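Local coordinates for protein GH127 beta-L-arabinofuranoside (Geobacillus stearothermophilus, PDB 4QK0) that probably hydrolyses beta-L-arabinofuranosides, releasing L-arabinose, as a family 127 glycoside hydrolase, at residues Gln21-Val29 with Leu364-Asp375. Numbering follows the deposited sequence.
Sequences QFWKRYIDV and LYNGTISGMDLD
Trp-23 meets Tyr-365 edge to face in an aromatic cluster completed by Phe-22, and the cluster joins the start of helix 22-42 to the end of helix 354-365 and the loop after it, within the mainly helical GH127 catalytic domain, which belongs to the six-hairpin clan and so probably forms an (alpha/alpha)6 barrel. It illustrates how an amphipathic helix can be fixed to an irregular segment by aromatic groups, each turned differently. The six-membered ring of Trp-23 directs its edge at the Tyr-365 face, the planes at 69°. In the same pair NE1 of Trp-23 donates to OH of Tyr-365 at 3.1 Å, almost straight (177°) and in the indole plane, which helps hold the indole in its orientation. The Phe-22 ring lies nearly parallel to that of Tyr-365 but slid aside, so CE2 of Phe-22 comes to 3.8 Å from CD2 of Tyr-365 with little overlap. On its far side the indole brings CZ3 of Trp-23 to 3.9 Å from CG2 of Ile-369. A phenylalanine in place of Trp-23 would probably leave the Tyr-365 hydroxyl without its N-H donor and open a gap beside Ile-369.

Ile-369 is the wedge among the rings. Its CG1 sits between backbone N and carbonyl carbon (chi1 46°), carrying CD1 to the edge of Phe-22, 3.9 Å from CZ, while CG2 lies over one face of Tyr-26. Arg-25 NH2 stands over the rim of the opposite face, and the selenium of Met-372, a selenomethionine, stands at the ring edge, 4.0 Å from CD1 of Tyr-26. Helix 413-422 adds Ile-421 against Tyr-26 and Met-372. A water links the Tyr-26 hydroxyl to the carbonyl of Ile-369. Farther along, Arg-25 grips one backbone oxygen end-on: NH1 and NH2 donate to O of Leu-374 at 2.9 and 3.0 Å, that oxygen lying in the guanidinium plane.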
loop_
_atom_site.group_PDB
_atom_site.type_symbol
_atom_site.label_atom_id
_atom_site.label_comp_id
_atom_site.label_asym_id
_atom_site.label_seq_id
_atom_site.Cartn_x
_atom_site.Cartn_y
_atom_site.Cartn_z
ATOM N N GLN A 21 -3.198 34.990 -19.303
ATOM C CA GLN A 21 -4.515 34.393 -19.095
ATOM C C GLN A 21 -4.426 33.351 -17.999
ATOM O O GLN A 21 -5.212 33.347 -17.058
ATOM C CB GLN A 21 -4.976 33.690 -20.364
ATOM C CG GLN A 21 -5.335 34.612 -21.517
ATOM C CD GLN A 21 -6.379 35.638 -21.121
ATOM O OE1 GLN A 21 -6.023 36.747 -20.746
ATOM N NE2 GLN A 21 -7.663 35.274 -21.178
ATOM N N PHE A 22 -3.424 32.497 -18.111
ATOM C CA PHE A 22 -3.310 31.349 -17.260
ATOM C C PHE A 22 -3.188 31.700 -15.772
ATOM O O PHE A 22 -4.044 31.298 -14.976
ATOM C CB PHE A 22 -2.125 30.481 -17.760
ATOM C CG PHE A 22 -2.052 29.141 -17.120
ATOM C CD1 PHE A 22 -2.853 28.097 -17.575
ATOM C CD2 PHE A 22 -1.243 28.934 -16.013
ATOM C CE1 PHE A 22 -2.792 26.858 -16.963
ATOM C CE2 PHE A 22 -1.189 27.697 -15.405
ATOM C CZ PHE A 22 -1.970 26.659 -15.874
ATOM N N TRP A 23 -2.130 32.425 -15.368
ATOM C CA TRP A 23 -1.970 32.762 -13.942
ATOM C C TRP A 23 -2.922 33.836 -13.468
ATOM O O TRP A 23 -3.361 33.824 -12.325
ATOM C CB TRP A 23 -0.541 33.120 -13.596
ATOM C CG TRP A 23 0.336 31.957 -13.753
ATOM C CD1 TRP A 23 1.242 31.741 -14.745
ATOM C CD2 TRP A 23 0.366 30.803 -12.925
ATOM N NE1 TRP A 23 1.841 30.543 -14.584
ATOM C CE2 TRP A 23 1.344 29.946 -13.457
ATOM C CE3 TRP A 23 -0.329 30.423 -11.789
ATOM C CZ2 TRP A 23 1.634 28.702 -12.905
ATOM C CZ3 TRP A 23 -0.036 29.178 -11.217
ATOM C CH2 TRP A 23 0.928 28.330 -11.782
ATOM N N LYS A 24 -3.319 34.716 -14.360
ATOM C CA LYS A 24 -4.244 35.769 -13.973
ATOM C C LYS A 24 -5.560 35.186 -13.532
ATOM O O LYS A 24 -6.121 35.597 -12.492
ATOM C CB LYS A 24 -4.490 36.745 -15.125
ATOM C CG LYS A 24 -5.094 38.079 -14.660
ATOM C CD LYS A 24 -5.244 39.078 -15.805
ATOM C CE LYS A 24 -6.452 38.743 -16.693
ATOM N NZ LYS A 24 -7.764 39.025 -16.022
ATOM N N ARG A 25 -6.054 34.207 -14.277
ATOM C CA ARG A 25 -7.270 33.494 -13.862
ATOM C C ARG A 25 -7.134 32.893 -12.449
ATOM O O ARG A 25 -8.046 33.014 -11.614
ATOM C CB ARG A 25 -7.652 32.430 -14.903
ATOM C CG ARG A 25 -9.110 31.956 -14.807
ATOM C CD ARG A 25 -9.311 30.628 -15.523
ATOM N NE ARG A 25 -8.623 29.567 -14.823
ATOM C CZ ARG A 25 -9.088 28.936 -13.752
ATOM N NH1 ARG A 25 -10.265 29.252 -13.207
ATOM N NH2 ARG A 25 -8.380 27.937 -13.234
ATOM N N TYR A 26 -5.984 32.299 -12.132
ATOM C CA TYR A 26 -5.793 31.684 -10.796
ATOM C C TYR A 26 -5.749 32.715 -9.691
ATOM O O TYR A 26 -6.301 32.528 -8.586
ATOM C CB TYR A 26 -4.514 30.829 -10.761
ATOM C CG TYR A 26 -4.666 29.417 -11.326
ATOM C CD1 TYR A 26 -5.375 28.456 -10.628
ATOM C CD2 TYR A 26 -4.058 29.040 -12.495
ATOM C CE1 TYR A 26 -5.525 27.168 -11.109
ATOM C CE2 TYR A 26 -4.175 27.740 -12.970
ATOM C CZ TYR A 26 -4.936 26.805 -12.239
ATOM O OH TYR A 26 -5.096 25.538 -12.697
ATOM N N ILE A 27 -5.094 33.827 -9.972
ATOM C CA ILE A 27 -5.053 34.929 -8.991
ATOM C C ILE A 27 -6.435 35.475 -8.718
ATOM O O ILE A 27 -6.785 35.714 -7.580
ATOM C CB ILE A 27 -4.089 36.046 -9.447
ATOM C CG1 ILE A 27 -2.683 35.465 -9.454
ATOM C CG2 ILE A 27 -4.154 37.244 -8.517
ATOM C CD1 ILE A 27 -1.589 36.487 -9.526
ATOM N N ASP A 28 -7.217 35.644 -9.756
ATOM C CA ASP A 28 -8.594 36.086 -9.591
ATOM C C ASP A 28 -9.395 35.141 -8.751
ATOM O O ASP A 28 -10.193 35.576 -7.909
ATOM C CB ASP A 28 -9.280 36.292 -10.950
ATOM C CG ASP A 28 -8.674 37.494 -11.736
ATOM O OD1 ASP A 28 -8.028 38.365 -11.096
ATOM O OD2 ASP A 28 -8.841 37.576 -12.993
ATOM N N VAL A 29 -9.195 33.840 -8.974
ATOM C CA VAL A 29 -9.859 32.830 -8.143
ATOM C C VAL A 29 -9.411 32.938 -6.703
ATOM O O VAL A 29 -10.230 32.857 -5.766
ATOM C CB VAL A 29 -9.609 31.410 -8.690
ATOM C CG1 VAL A 29 -9.951 30.369 -7.653
ATOM C CG2 VAL A 29 -10.446 31.194 -9.947
ATOM N N LEU A 364 4.981 23.935 -10.518
ATOM C CA LEU A 364 4.020 24.985 -10.711
ATOM C C LEU A 364 2.879 24.646 -11.642
ATOM O O LEU A 364 1.727 25.083 -11.401
ATOM C CB LEU A 364 4.706 26.255 -11.237
ATOM C CG LEU A 364 5.417 27.141 -10.208
ATOM C CD1 LEU A 364 6.138 28.274 -10.967
ATOM C CD2 LEU A 364 4.463 27.758 -9.196
ATOM N N TYR A 365 3.171 23.948 -12.721
ATOM C CA TYR A 365 2.171 23.668 -13.737
ATOM C C TYR A 365 1.539 22.260 -13.571
ATOM O O TYR A 365 0.741 21.819 -14.445
ATOM C CB TYR A 365 2.737 23.837 -15.174
ATOM C CG TYR A 365 3.042 25.292 -15.571
ATOM C CD1 TYR A 365 4.233 25.875 -15.217
ATOM C CD2 TYR A 365 2.107 26.081 -16.219
ATOM C CE1 TYR A 365 4.521 27.189 -15.549
ATOM C CE2 TYR A 365 2.377 27.399 -16.565
ATOM C CZ TYR A 365 3.594 27.955 -16.215
ATOM O OH TYR A 365 3.935 29.265 -16.505
ATOM N N ASN A 366 1.872 21.566 -12.486
ATOM C CA ASN A 366 1.411 20.175 -12.303
ATOM C C ASN A 366 1.016 19.918 -10.898
ATOM O O ASN A 366 -0.107 20.192 -10.533
ATOM C CB ASN A 366 2.454 19.198 -12.792
ATOM C CG ASN A 366 2.743 19.381 -14.285
ATOM O OD1 ASN A 366 2.003 18.885 -15.143
ATOM N ND2 ASN A 366 3.858 20.049 -14.605
ATOM N N GLY A 367 1.921 19.521 -10.044
ATOM C CA GLY A 367 1.542 19.060 -8.712
ATOM C C GLY A 367 1.192 20.046 -7.634
ATOM O O GLY A 367 0.982 19.636 -6.468
ATOM N N THR A 368 1.224 21.338 -7.947
ATOM C CA THR A 368 0.772 22.344 -6.982
ATOM C C THR A 368 -0.690 22.632 -7.329
ATOM O O THR A 368 -1.554 22.430 -6.516
ATOM C CB THR A 368 1.557 23.689 -7.026
ATOM O OG1 THR A 368 1.607 24.161 -8.382
ATOM C CG2 THR A 368 2.961 23.509 -6.500
ATOM N N ILE A 369 -0.924 23.196 -8.504
ATOM C CA ILE A 369 -2.229 23.598 -8.879
ATOM C C ILE A 369 -3.195 22.383 -9.025
ATOM O O ILE A 369 -4.406 22.569 -9.020
ATOM C CB ILE A 369 -2.215 24.462 -10.168
ATOM C CG1 ILE A 369 -1.364 23.878 -11.219
ATOM C CG2 ILE A 369 -1.695 25.870 -9.863
ATOM C CD1 ILE A 369 -1.568 24.523 -12.583
ATOM N N SER A 370 -2.659 21.175 -9.161
ATOM C CA SER A 370 -3.488 19.966 -9.101
ATOM C C SER A 370 -4.241 19.880 -7.796
ATOM O O SER A 370 -5.286 19.247 -7.729
ATOM C CB SER A 370 -2.643 18.712 -9.264
ATOM O OG SER A 370 -1.727 18.543 -8.188
ATOM N N GLY A 371 -3.730 20.561 -6.780
ATOM C CA GLY A 371 -4.331 20.631 -5.481
ATOM C C GLY A 371 -5.641 21.413 -5.319
ATOM O O GLY A 371 -6.191 21.477 -4.215
HETATM N N MSE A 372 -6.109 22.036 -6.391
HETATM C CA MSE A 372 -7.357 22.763 -6.340
HETATM C C MSE A 372 -8.173 22.490 -7.563
HETATM O O MSE A 372 -7.654 22.201 -8.637
HETATM C CB MSE A 372 -7.205 24.296 -6.116
HETATM C CG MSE A 372 -6.414 24.995 -7.225
HETATM SE SE MSE A 372 -6.537 26.989 -7.092
HETATM C CE MSE A 372 -7.244 27.130 -5.277
ATOM N N ASP A 373 -9.493 22.587 -7.366
ATOM C CA ASP A 373 -10.448 22.632 -8.487
ATOM C C ASP A 373 -10.202 23.927 -9.227
ATOM O O ASP A 373 -9.762 24.939 -8.615
ATOM C CB ASP A 373 -11.940 22.649 -7.988
ATOM C CG ASP A 373 -12.531 21.235 -7.668
ATOM O OD1 ASP A 373 -11.944 20.163 -7.990
ATOM O OD2 ASP A 373 -13.668 21.213 -7.098
ATOM N N LEU A 374 -10.553 23.926 -10.498
ATOM C CA LEU A 374 -10.289 25.057 -11.336
ATOM C C LEU A 374 -10.921 26.339 -10.786
ATOM O O LEU A 374 -10.365 27.397 -10.993
ATOM C CB LEU A 374 -10.764 24.796 -12.729
ATOM C CG LEU A 374 -9.979 23.719 -13.470
ATOM C CD1 LEU A 374 -10.779 23.277 -14.680
ATOM C CD2 LEU A 374 -8.581 24.204 -13.904
ATOM N N ASP A 375 -12.063 26.228 -10.090
ATOM C CA ASP A 375 -12.790 27.394 -9.521
ATOM C C ASP A 375 -12.409 27.704 -8.094
ATOM O O ASP A 375 -13.050 28.538 -7.434
ATOM C CB ASP A 375 -14.346 27.219 -9.635
ATOM C CG ASP A 375 -14.899 26.053 -8.789
ATOM O OD1 ASP A 375 -14.173 25.457 -7.962
ATOM O OD2 ASP A 375 -16.098 25.710 -8.951
HETATM O O HOH W 1 -6.126 23.883 -10.929
#